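Local coordinates for OBG-type G domain-containing protein (PDB 2E87) that binds GDP in a G domain of the Obg type and is probably a GTP-binding protein, its cellular role being unknown, at residues R300-V305 and P312-A317; G207-G212 and L325-I330; A242-G247 and H275-D280; S257-F262 and I290-E295. All coordinates share one frame; numbering follows the deposited sequence.

All four contacts lie in the G domain, and two of them meet the nucleotide. Contacts 1 and 4, with centres 11 Å apart, both touch GDP at its guanine base and join each other: Ile-315 O lies 3.2 Å from Ile-290 N, and Ser-316 OG is 3.2 Å from Asp-291 OD1. Contact 2, whose centre is 19 Å from that of contact 1, touches it by packing, as where Ile-315 CG2 meets Val-326 CG2 at 3.9 Å. Contact 3 touches none of the others; the side chain of Leu-243 is about 14 Å from GDP. In sequence, contacts 1, 3 and 4 all fall within the loop that contact 2 closes.

Contact 1: residues R300-V305 and P312-A317; sequences RLEKFV and PIKISA. With GDP (guanosine-5'-diphosphate), chain F.
Val-305 and Pro-312 form the close-packed part of this contact. CG1 of Val-305, placed anti to the backbone N (chi1 174°), lies against the proline ring, 3.4 Å from Pro-312 CD and 3.8 Å from Pro-312 CG, and the two side chains run past each other in opposite directions. Both residues are buried. Toward solvent the contact is looser and polar. The side chain of Glu-302 crosses that of Lys-314 at about a right angle, with OE2 3.5 Å from Lys-314 CD and also 3.5 Å from Lys-314 NZ. The second distance is a salt bridge, and the near equality of the two means that OE2 meets the methylene chain as closely as the ammonium group. A bend at chi3 (-80°) turns the end of Lys-314 back to this oxygen. The other oxygen, OE1, is 4.1 Å from Pro-312 CG, so the carboxylate also borders the proline. An alanine in place of Glu-302 would probably leave the Lys-314 ammonium without this charge partner and Pro-312 CG without the carboxylate that borders it. Farther along the same segment, Ser-316 OG and Ala-317 N are each 3.1 Å from GDP O6, at the guanine end of the nucleotide site, and Ala-317 N is also hydrogen-bonded to Asn-288. The contact belongs to a beta-alpha-beta unit: helix 295-307 connects strand 283-287 to strand 313-314, the last strand of the sheet. Val-305 also touches Val-285 of the neighbouring strand, while Ile-313 packs on helix 323-350 through Leu-325 and Glu-329.

Contact 2: residues G207-G212 and L325-I330; sequences GQFEDG and LVKEEI
Phe-209 lays one face of its ring against the side chain of Lys-327, which passes it in the opposite direction. The lysine meets that face at two places: CG is 4.1 Å from the ring centroid, 22° off the normal, a CH-pi contact, and NZ is 4.2 Å from the centroid at 27°, a cation-pi contact. The chain is extended as far as CE, and a turn at chi4 (75°) then brings the ammonium back over the ring; CE itself is 3.7 Å from Phe-209 CD1. Ile-330, one helical turn further on, touches the rim instead. Its CG2 lies near the ring plane, 3.7 Å from Phe-209 CZ, and its CD1 is 3.9 Å from Phe-209 CE2. A serine in place of Phe-209 would probably open a gap beside Ile-330 and deprive the Lys-327 ammonium of its aromatic partner. The ring also meets that of Tyr-216 in the adjacent strand 214-220, nearly parallel to it. Strand 204-211 is paired antiparallel with that strand, and the contact sets helix 323-350 against this side of the mixed sheet, the helix-on-sheet layering of the alpha/beta P-loop GTPase fold.

Contact 3: residues A242-G247 and H275-D280; sequences ALRYLG and HGEFKD
Arg-244 reaches across to Phe-278 and Glu-277 with nearly its whole side chain. Its CB starts 4.1 Å from Phe-278 CE2. CG comes closer, 3.4 Å from the same atom, approaching the ring obliquely, while the backbone N of Arg-244 lies at the ring edge, in its plane. From CG to NE the chain is extended, with chi2 at -179°, which carries the guanidinium past the ring to the end of helix 264-277. There CD is 4.0 Å from Glu-277 O, NE approaches that carbonyl oxygen to 3.1 Å, and CZ is 3.4 Å from it. At the tip, NH2 makes a long salt bridge of 3.7 Å with Glu-277 OE1; guanidinium and carboxylate planes are 64° apart, so the two groups do not pair flat.

Phe-278 is the first residue to leave helical backbone angles after that helix, and its ring lies between the helix end and the turn that follows helix 234-241, touching Leu-243 and Arg-244. In the G domain this joins the lead-in to strand 249-254 with the end of the helix that follows that strand. Leu-243 completes the apolar side, its CB 4.0 Å from Phe-278 CE2, and also touches Tyr-197 and Thr-221. Within the turn, Leu-243 O accepts from both Leu-246 N and Gly-247 N. Ala-242 points away from Phe-278 and packs on Glu-80 and Leu-81 of helix 76-86; Leu-246 touches strand 214-220.

Contact 4: residues S257-F262 and I290-E295; sequences SEHCGF and IDVADE. With GDP (guanosine-5'-diphosphate), chain F.
His-259 CE1 lies only 3.2 Å from Val-292 CG1, closer than carbons normally pack, so the exact spacing is doubtful. The methyl group stands at the edge of the imidazole, in its plane, and the two side chains cross at about a right angle. Over one face of the imidazole, toward its rim, sits Ser-257 OG. That oxygen accepts from His-259 N at 2.9 Å, with an N-H...O angle of 161°, forming an ST turn, and is also hydrogen-bonded to Asp-255. A type I beta turn from Glu-258 to Gly-261 overlaps it. The backbones draw close at Ser-257 and Ala-293, whose CA atoms are 4.4 Å apart.

Segment 290-295 carries the aspartate of the guanine-reading NKxD motif of P-loop GTPases, which Asn-288 begins. The Asp-291 carboxylate grips the base with both oxygens: GDP N1 donates to Asp-291 OD1 at 2.7 Å and 173°, nearly straight, and GDP N2 to Asp-291 OD2 at 3.2 Å and a more bent 137°. The two methyls of Val-292 face different partners: CG1 the histidine, CG2 the base, 3.3 Å from GDP N2.

Contact 1: residues R300-V305 and P312-A317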
# COMPACT_ATOMS: atom_id res chain seq x y z
N ARG A 300 -39.62 4.04 -13.71
CA ARG A 300 -39.39 4.45 -12.34
C ARG A 300 -37.93 4.82 -12.15
O ARG A 300 -37.61 5.81 -11.50
CB ARG A 300 -39.77 3.33 -11.37
CG ARG A 300 -39.35 3.63 -9.93
CD ARG A 300 -40.00 4.91 -9.40
NE ARG A 300 -39.28 5.48 -8.26
CZ ARG A 300 -38.98 4.83 -7.14
NH1 ARG A 300 -39.35 3.57 -6.99
NH2 ARG A 300 -38.33 5.45 -6.17
N LEU A 301 -37.04 4.00 -12.71
CA LEU A 301 -35.62 4.25 -12.59
C LEU A 301 -35.20 5.58 -13.21
O LEU A 301 -34.66 6.44 -12.53
CB LEU A 301 -34.81 3.11 -13.21
CG LEU A 301 -33.98 2.35 -12.18
CD1 LEU A 301 -33.15 1.29 -12.86
CD2 LEU A 301 -33.08 3.33 -11.44
N GLU A 302 -35.46 5.74 -14.51
CA GLU A 302 -35.10 6.99 -15.17
C GLU A 302 -35.66 8.18 -14.39
O GLU A 302 -34.97 9.17 -14.18
CB GLU A 302 -35.62 7.03 -16.61
CG GLU A 302 -35.00 5.99 -17.51
CD GLU A 302 -34.84 6.48 -18.93
OE1 GLU A 302 -34.13 7.49 -19.13
OE2 GLU A 302 -35.42 5.87 -19.85
N LYS A 303 -36.91 8.05 -13.96
CA LYS A 303 -37.56 9.11 -13.21
C LYS A 303 -36.69 9.42 -12.00
O LYS A 303 -36.14 10.51 -11.88
CB LYS A 303 -38.95 8.65 -12.76
CG LYS A 303 -39.92 9.77 -12.41
CD LYS A 303 -41.35 9.23 -12.31
CE LYS A 303 -42.40 10.34 -12.24
NZ LYS A 303 -43.80 9.82 -12.36
N PHE A 304 -36.54 8.43 -11.13
CA PHE A 304 -35.72 8.56 -9.92
C PHE A 304 -34.35 9.16 -10.21
O PHE A 304 -33.91 10.09 -9.53
CB PHE A 304 -35.53 7.19 -9.27
CG PHE A 304 -34.44 7.16 -8.24
CD1 PHE A 304 -34.64 7.72 -6.99
CD2 PHE A 304 -33.22 6.58 -8.52
CE1 PHE A 304 -33.63 7.71 -6.03
CE2 PHE A 304 -32.20 6.57 -7.58
CZ PHE A 304 -32.41 7.13 -6.33
N VAL A 305 -33.67 8.60 -11.21
CA VAL A 305 -32.34 9.06 -11.58
C VAL A 305 -32.30 10.52 -11.97
O VAL A 305 -31.54 11.30 -11.40
CB VAL A 305 -31.76 8.23 -12.74
CG1 VAL A 305 -30.44 8.84 -13.19
CG2 VAL A 305 -31.55 6.80 -12.30
N PRO A 312 -28.95 9.20 -17.02
CA PRO A 312 -28.54 7.81 -17.20
C PRO A 312 -28.40 7.36 -18.65
O PRO A 312 -28.95 7.97 -19.56
CB PRO A 312 -29.63 7.04 -16.48
CG PRO A 312 -30.84 7.85 -16.79
CD PRO A 312 -30.35 9.27 -16.57
N ILE A 313 -27.64 6.29 -18.84
CA ILE A 313 -27.43 5.71 -20.15
C ILE A 313 -28.01 4.30 -20.13
O ILE A 313 -27.63 3.47 -19.30
CB ILE A 313 -25.93 5.61 -20.47
CG1 ILE A 313 -25.30 7.00 -20.47
CG2 ILE A 313 -25.73 4.90 -21.80
CD1 ILE A 313 -23.80 7.00 -20.71
N LYS A 314 -28.94 4.03 -21.04
CA LYS A 314 -29.56 2.71 -21.13
C LYS A 314 -28.60 1.78 -21.89
O LYS A 314 -28.04 2.17 -22.91
CB LYS A 314 -30.91 2.84 -21.83
CG LYS A 314 -31.93 3.57 -20.96
CD LYS A 314 -33.20 3.99 -21.71
CE LYS A 314 -33.01 5.28 -22.52
NZ LYS A 314 -34.27 5.74 -23.19
N ILE A 315 -28.39 0.56 -21.40
CA ILE A 315 -27.47 -0.37 -22.05
C ILE A 315 -27.77 -1.86 -21.82
O ILE A 315 -28.67 -2.23 -21.07
CB ILE A 315 -25.99 -0.18 -21.57
CG1 ILE A 315 -25.80 -0.85 -20.20
CG2 ILE A 315 -25.63 1.30 -21.46
CD1 ILE A 315 -24.34 -0.96 -19.73
N SER A 316 -26.98 -2.70 -22.48
CA SER A 316 -27.06 -4.15 -22.35
C SER A 316 -25.61 -4.61 -22.43
O SER A 316 -25.08 -4.82 -23.51
CB SER A 316 -27.87 -4.78 -23.47
OG SER A 316 -27.68 -6.19 -23.47
N ALA A 317 -24.98 -4.75 -21.27
CA ALA A 317 -23.59 -5.17 -21.20
C ALA A 317 -23.35 -6.48 -21.95
O ALA A 317 -22.30 -6.67 -22.56
CB ALA A 317 -23.16 -5.31 -19.73
PB GDP F . -21.61 -8.58 -11.35
O1B GDP F . -21.80 -9.60 -10.25
O2B GDP F . -22.36 -7.18 -11.02
O3B GDP F . -20.24 -8.51 -12.03
O3A GDP F . -22.54 -9.17 -12.51
PA GDP F . -22.12 -9.95 -13.86
O1A GDP F . -21.26 -9.11 -14.73
O2A GDP F . -21.35 -11.32 -13.45
O5' GDP F . -23.49 -10.28 -14.63
C5' GDP F . -24.30 -11.13 -13.79
C4' GDP F . -25.22 -12.00 -14.67
O4' GDP F . -26.05 -11.13 -15.52
C3' GDP F . -24.50 -12.90 -15.66
O3' GDP F . -24.77 -14.28 -15.94
C2' GDP F . -24.32 -11.98 -16.88
O2' GDP F . -24.22 -12.82 -18.05
C1' GDP F . -25.72 -11.40 -16.94
N9 GDP F . -25.78 -10.15 -17.70
C8 GDP F . -24.86 -9.13 -17.72
N7 GDP F . -25.27 -8.17 -18.51
C5 GDP F . -26.47 -8.51 -19.04
C6 GDP F . -27.38 -7.88 -19.96
O6 GDP F . -27.13 -6.78 -20.44
N1 GDP F . -28.55 -8.54 -20.28
C2 GDP F . -28.83 -9.79 -19.73
N2 GDP F . -30.00 -10.42 -20.06
N3 GDP F . -27.99 -10.38 -18.89
C4 GDP F . -26.82 -9.78 -18.52

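Contact 2: residues G207-G212 and L325-I330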
# COMPACT_ATOMS: atom_id res chain seq x y z
N GLY A 207 -9.12 -3.63 -15.44
CA GLY A 207 -8.89 -3.59 -16.87
C GLY A 207 -8.40 -2.24 -17.32
O GLY A 207 -8.20 -1.33 -16.51
N GLN A 208 -8.24 -2.11 -18.62
CA GLN A 208 -7.77 -0.88 -19.22
C GLN A 208 -8.24 -0.79 -20.65
O GLN A 208 -8.35 -1.79 -21.34
CB GLN A 208 -6.23 -0.85 -19.24
CG GLN A 208 -5.55 -0.06 -18.15
CD GLN A 208 -4.06 0.13 -18.42
OE1 GLN A 208 -3.64 0.45 -19.54
NE2 GLN A 208 -3.23 -0.07 -17.39
N PHE A 209 -8.56 0.42 -21.08
CA PHE A 209 -8.91 0.61 -22.47
C PHE A 209 -8.19 1.88 -22.90
O PHE A 209 -8.08 2.84 -22.13
CB PHE A 209 -10.43 0.65 -22.69
CG PHE A 209 -11.08 1.94 -22.35
CD1 PHE A 209 -10.99 3.02 -23.20
CD2 PHE A 209 -11.86 2.04 -21.21
CE1 PHE A 209 -11.67 4.19 -22.93
CE2 PHE A 209 -12.55 3.21 -20.94
CZ PHE A 209 -12.46 4.28 -21.80
N GLU A 210 -7.66 1.86 -24.11
CA GLU A 210 -6.91 2.99 -24.60
C GLU A 210 -7.69 3.81 -25.61
O GLU A 210 -8.43 3.28 -26.42
CB GLU A 210 -5.61 2.47 -25.22
CG GLU A 210 -4.60 3.55 -25.64
CD GLU A 210 -3.24 2.96 -26.02
OE1 GLU A 210 -3.18 2.09 -26.92
OE2 GLU A 210 -2.23 3.37 -25.41
N ASP A 211 -7.57 5.13 -25.51
CA ASP A 211 -8.21 6.02 -26.46
C ASP A 211 -7.13 7.01 -26.85
O ASP A 211 -6.67 7.80 -26.02
CB ASP A 211 -9.39 6.77 -25.86
CG ASP A 211 -10.08 7.65 -26.89
OD1 ASP A 211 -10.53 7.09 -27.91
OD2 ASP A 211 -10.14 8.89 -26.69
N GLY A 212 -6.75 6.99 -28.13
CA GLY A 212 -5.68 7.86 -28.57
C GLY A 212 -4.45 7.22 -27.93
O GLY A 212 -4.22 6.03 -28.10
N LEU A 325 -21.73 4.07 -25.89
CA LEU A 325 -22.21 5.32 -25.32
C LEU A 325 -21.50 5.51 -23.97
O LEU A 325 -21.20 6.63 -23.58
CB LEU A 325 -23.72 5.28 -25.11
CG LEU A 325 -24.59 5.24 -26.37
CD1 LEU A 325 -26.06 5.09 -25.99
CD2 LEU A 325 -24.38 6.51 -27.18
N VAL A 326 -21.23 4.40 -23.28
CA VAL A 326 -20.56 4.47 -21.98
C VAL A 326 -19.09 4.87 -22.15
O VAL A 326 -18.59 5.77 -21.46
CB VAL A 326 -20.62 3.12 -21.22
CG1 VAL A 326 -19.80 3.20 -19.94
CG2 VAL A 326 -22.09 2.76 -20.90
N LYS A 327 -18.41 4.20 -23.08
CA LYS A 327 -17.00 4.46 -23.36
C LYS A 327 -16.87 5.93 -23.73
O LYS A 327 -15.99 6.64 -23.24
CB LYS A 327 -16.54 3.59 -24.52
CG LYS A 327 -15.08 3.23 -24.52
CD LYS A 327 -14.71 2.50 -25.79
CE LYS A 327 -13.39 1.75 -25.65
NZ LYS A 327 -13.56 0.52 -24.83
N GLU A 328 -17.76 6.38 -24.60
CA GLU A 328 -17.77 7.76 -25.05
C GLU A 328 -17.85 8.68 -23.85
O GLU A 328 -17.06 9.60 -23.69
CB GLU A 328 -18.97 8.04 -25.95
CG GLU A 328 -18.86 7.64 -27.42
CD GLU A 328 -20.18 7.84 -28.18
OE1 GLU A 328 -20.79 8.94 -28.08
OE2 GLU A 328 -20.61 6.89 -28.88
N GLU A 329 -18.85 8.42 -23.00
CA GLU A 329 -19.07 9.25 -21.82
C GLU A 329 -17.89 9.20 -20.84
O GLU A 329 -17.61 10.19 -20.15
CB GLU A 329 -20.37 8.82 -21.13
CG GLU A 329 -20.79 9.70 -19.97
CD GLU A 329 -20.89 11.17 -20.34
OE1 GLU A 329 -21.49 11.47 -21.40
OE2 GLU A 329 -20.37 12.02 -19.58
N ILE A 330 -17.21 8.05 -20.77
CA ILE A 330 -16.05 7.90 -19.87
C ILE A 330 -14.98 8.85 -20.35
O ILE A 330 -14.44 9.64 -19.59
CB ILE A 330 -15.48 6.47 -19.92
CG1 ILE A 330 -16.45 5.52 -19.23
CG2 ILE A 330 -14.09 6.44 -19.30
CD1 ILE A 330 -16.00 4.07 -19.28

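Contact 3: residues A242-G247 and H275-D280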
# COMPACT_ATOMS: atom_id res chain seq x y z
N ALA A 242 -11.52 3.68 0.83
CA ALA A 242 -10.21 4.01 0.29
C ALA A 242 -10.35 4.27 -1.22
O ALA A 242 -9.54 4.99 -1.81
CB ALA A 242 -9.22 2.87 0.54
N LEU A 243 -11.37 3.67 -1.83
CA LEU A 243 -11.62 3.83 -3.27
C LEU A 243 -11.76 5.31 -3.66
O LEU A 243 -11.61 5.66 -4.82
CB LEU A 243 -12.87 3.03 -3.70
CG LEU A 243 -12.80 1.51 -3.49
CD1 LEU A 243 -14.10 0.84 -3.90
CD2 LEU A 243 -11.65 0.92 -4.27
N ARG A 244 -12.03 6.17 -2.67
CA ARG A 244 -12.15 7.61 -2.90
C ARG A 244 -10.85 8.17 -3.46
O ARG A 244 -10.85 9.14 -4.23
CB ARG A 244 -12.44 8.38 -1.61
CG ARG A 244 -13.72 8.03 -0.87
CD ARG A 244 -13.85 8.90 0.39
NE ARG A 244 -15.02 8.54 1.20
CZ ARG A 244 -15.36 9.13 2.34
NH1 ARG A 244 -14.62 10.12 2.82
NH2 ARG A 244 -16.43 8.72 3.01
N TYR A 245 -9.74 7.56 -3.06
CA TYR A 245 -8.42 8.00 -3.49
C TYR A 245 -7.90 7.36 -4.78
O TYR A 245 -6.86 7.76 -5.29
CB TYR A 245 -7.43 7.77 -2.35
CG TYR A 245 -7.85 8.45 -1.08
CD1 TYR A 245 -7.94 7.75 0.11
CD2 TYR A 245 -8.14 9.81 -1.07
CE1 TYR A 245 -8.33 8.39 1.29
CE2 TYR A 245 -8.52 10.46 0.09
CZ TYR A 245 -8.61 9.74 1.27
OH TYR A 245 -8.98 10.38 2.43
N LEU A 246 -8.63 6.38 -5.28
CA LEU A 246 -8.27 5.69 -6.52
C LEU A 246 -9.19 6.11 -7.67
O LEU A 246 -8.73 6.54 -8.72
CB LEU A 246 -8.38 4.18 -6.31
CG LEU A 246 -8.11 3.28 -7.51
CD1 LEU A 246 -6.67 3.43 -8.00
CD2 LEU A 246 -8.36 1.86 -7.06
N GLY A 247 -10.50 6.00 -7.44
CA GLY A 247 -11.48 6.34 -8.45
C GLY A 247 -11.61 7.81 -8.82
O GLY A 247 -11.53 8.68 -7.97
N HIS A 275 -23.69 6.82 -3.32
CA HIS A 275 -23.64 8.17 -3.90
C HIS A 275 -23.25 9.19 -2.84
O HIS A 275 -22.63 10.23 -3.14
CB HIS A 275 -25.00 8.56 -4.47
CG HIS A 275 -24.97 9.81 -5.29
ND1 HIS A 275 -25.94 10.79 -5.19
CD2 HIS A 275 -24.10 10.23 -6.23
CE1 HIS A 275 -25.66 11.76 -6.04
NE2 HIS A 275 -24.56 11.45 -6.68
N GLY A 276 -23.63 8.88 -1.60
CA GLY A 276 -23.34 9.75 -0.48
C GLY A 276 -21.95 9.58 0.08
O GLY A 276 -21.37 10.53 0.57
N GLU A 277 -21.41 8.37 0.02
CA GLU A 277 -20.07 8.12 0.54
C GLU A 277 -18.99 8.69 -0.37
O GLU A 277 -17.88 8.91 0.07
CB GLU A 277 -19.84 6.62 0.71
CG GLU A 277 -20.63 6.01 1.83
CD GLU A 277 -20.12 6.42 3.20
OE1 GLU A 277 -19.90 7.63 3.42
OE2 GLU A 277 -19.94 5.54 4.06
N PHE A 278 -19.33 8.94 -1.63
CA PHE A 278 -18.37 9.47 -2.58
C PHE A 278 -18.85 10.78 -3.20
O PHE A 278 -18.91 10.89 -4.42
CB PHE A 278 -18.11 8.44 -3.70
CG PHE A 278 -17.47 7.15 -3.22
CD1 PHE A 278 -18.25 6.08 -2.79
CD2 PHE A 278 -16.08 7.02 -3.18
CE1 PHE A 278 -17.66 4.89 -2.34
CE2 PHE A 278 -15.49 5.83 -2.73
CZ PHE A 278 -16.28 4.77 -2.31
N LYS A 279 -19.17 11.75 -2.36
CA LYS A 279 -19.66 13.06 -2.81
C LYS A 279 -18.73 13.88 -3.71
O LYS A 279 -19.20 14.75 -4.45
CB LYS A 279 -20.04 13.92 -1.60
CG LYS A 279 -21.16 13.35 -0.75
CD LYS A 279 -21.35 14.14 0.54
CE LYS A 279 -22.48 13.55 1.39
NZ LYS A 279 -22.51 14.12 2.78
N ASP A 280 -17.43 13.60 -3.66
CA ASP A 280 -16.46 14.34 -4.48
C ASP A 280 -16.06 13.70 -5.80
O ASP A 280 -15.14 14.17 -6.46
CB ASP A 280 -15.20 14.65 -3.67
CG ASP A 280 -15.49 15.45 -2.43
OD1 ASP A 280 -16.07 16.56 -2.56
OD2 ASP A 280 -15.15 14.96 -1.33

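Contact 4: residues S257-F262 and I290-E295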
# COMPACT_ATOMS: atom_id res chain seq x y z
N SER A 257 -34.61 -5.24 -14.31
CA SER A 257 -35.27 -6.53 -14.45
C SER A 257 -35.36 -7.26 -13.11
O SER A 257 -36.22 -8.13 -12.90
CB SER A 257 -34.48 -7.40 -15.42
OG SER A 257 -33.44 -8.09 -14.73
N GLU A 258 -34.46 -6.91 -12.20
CA GLU A 258 -34.37 -7.51 -10.88
C GLU A 258 -33.91 -8.96 -10.97
O GLU A 258 -33.97 -9.69 -10.00
CB GLU A 258 -35.71 -7.38 -10.13
CG GLU A 258 -36.12 -5.92 -9.88
CD GLU A 258 -37.46 -5.76 -9.16
OE1 GLU A 258 -38.15 -6.76 -8.92
OE2 GLU A 258 -37.83 -4.61 -8.84
N HIS A 259 -33.43 -9.37 -12.15
CA HIS A 259 -32.95 -10.74 -12.29
C HIS A 259 -31.70 -10.93 -11.45
O HIS A 259 -31.34 -12.06 -11.11
CB HIS A 259 -32.67 -11.07 -13.75
CG HIS A 259 -33.90 -11.07 -14.61
ND1 HIS A 259 -33.84 -11.09 -15.99
CD2 HIS A 259 -35.21 -11.02 -14.29
CE1 HIS A 259 -35.07 -11.04 -16.47
NE2 HIS A 259 -35.92 -11.00 -15.46
N CYS A 260 -31.04 -9.83 -11.10
CA CYS A 260 -29.86 -9.90 -10.25
C CYS A 260 -30.25 -10.47 -8.87
O CYS A 260 -29.39 -10.97 -8.13
CB CYS A 260 -29.27 -8.51 -10.07
SG CYS A 260 -30.46 -7.31 -9.41
N GLY A 261 -31.54 -10.39 -8.54
CA GLY A 261 -32.03 -10.90 -7.27
C GLY A 261 -32.19 -9.82 -6.22
O GLY A 261 -32.11 -10.09 -5.03
N PHE A 262 -32.41 -8.59 -6.65
CA PHE A 262 -32.58 -7.48 -5.73
C PHE A 262 -33.61 -6.56 -6.31
O PHE A 262 -33.45 -6.09 -7.43
CB PHE A 262 -31.26 -6.70 -5.53
CG PHE A 262 -30.17 -7.51 -4.90
CD1 PHE A 262 -29.36 -8.32 -5.68
CD2 PHE A 262 -30.01 -7.53 -3.52
CE1 PHE A 262 -28.40 -9.14 -5.09
CE2 PHE A 262 -29.07 -8.34 -2.92
CZ PHE A 262 -28.26 -9.15 -3.70
N ILE A 290 -31.33 -3.89 -20.45
CA ILE A 290 -32.46 -3.34 -21.19
C ILE A 290 -33.04 -4.35 -22.18
O ILE A 290 -34.18 -4.22 -22.62
CB ILE A 290 -32.08 -2.07 -21.98
CG1 ILE A 290 -30.95 -2.38 -22.97
CG2 ILE A 290 -31.69 -0.97 -21.02
CD1 ILE A 290 -30.53 -1.19 -23.79
N ASP A 291 -32.25 -5.37 -22.53
CA ASP A 291 -32.68 -6.40 -23.47
C ASP A 291 -33.69 -7.39 -22.88
O ASP A 291 -34.34 -8.14 -23.62
CB ASP A 291 -31.45 -7.18 -23.98
CG ASP A 291 -30.71 -7.89 -22.86
OD1 ASP A 291 -30.26 -7.21 -21.92
OD2 ASP A 291 -30.57 -9.13 -22.91
N VAL A 292 -33.81 -7.40 -21.56
CA VAL A 292 -34.73 -8.32 -20.89
C VAL A 292 -35.56 -7.59 -19.83
O VAL A 292 -36.43 -8.18 -19.20
CB VAL A 292 -33.93 -9.48 -20.23
CG1 VAL A 292 -34.88 -10.49 -19.63
CG2 VAL A 292 -33.06 -10.17 -21.26
N ALA A 293 -35.31 -6.30 -19.66
CA ALA A 293 -36.03 -5.51 -18.67
C ALA A 293 -37.44 -5.13 -19.11
O ALA A 293 -37.72 -5.04 -20.31
CB ALA A 293 -35.23 -4.25 -18.33
N ASP A 294 -38.32 -4.93 -18.13
CA ASP A 294 -39.70 -4.53 -18.39
C ASP A 294 -39.82 -3.01 -18.34
O ASP A 294 -39.39 -2.39 -17.37
CB ASP A 294 -40.65 -5.14 -17.34
CG ASP A 294 -40.91 -6.62 -17.56
OD1 ASP A 294 -41.35 -7.00 -18.67
OD2 ASP A 294 -40.68 -7.41 -16.62
N GLU A 295 -40.39 -2.42 -19.38
CA GLU A 295 -40.57 -0.98 -19.46
C GLU A 295 -41.10 -0.36 -18.17
O GLU A 295 -40.81 0.80 -17.86
CB GLU A 295 -41.52 -0.62 -20.60
CG GLU A 295 -40.88 -0.73 -21.97
CD GLU A 295 -39.66 0.16 -22.09
OE1 GLU A 295 -39.81 1.40 -21.98
OE2 GLU A 295 -38.55 -0.38 -22.28
PB GDP F . -21.61 -8.58 -11.35
O1B GDP F . -21.80 -9.60 -10.25
O2B GDP F . -22.36 -7.18 -11.02
O3B GDP F . -20.24 -8.51 -12.03
O3A GDP F . -22.54 -9.17 -12.51
PA GDP F . -22.12 -9.95 -13.86
O1A GDP F . -21.26 -9.11 -14.73
O2A GDP F . -21.35 -11.32 -13.45
O5' GDP F . -23.49 -10.28 -14.63
C5' GDP F . -24.30 -11.13 -13.79
C4' GDP F . -25.22 -12.00 -14.67
O4' GDP F . -26.05 -11.13 -15.52
C3' GDP F . -24.50 -12.90 -15.66
O3' GDP F . -24.77 -14.28 -15.94
C2' GDP F . -24.32 -11.98 -16.88
O2' GDP F . -24.22 -12.82 -18.05
C1' GDP F . -25.72 -11.40 -16.94
N9 GDP F . -25.78 -10.15 -17.70
C8 GDP F . -24.86 -9.13 -17.72
N7 GDP F . -25.27 -8.17 -18.51
C5 GDP F . -26.47 -8.51 -19.04
C6 GDP F . -27.38 -7.88 -19.96
O6 GDP F . -27.13 -6.78 -20.44
N1 GDP F . -28.55 -8.54 -20.28
C2 GDP F . -28.83 -9.79 -19.73
N2 GDP F . -30.00 -10.42 -20.06
N3 GDP F . -27.99 -10.38 -18.89
C4 GDP F . -26.82 -9.78 -18.52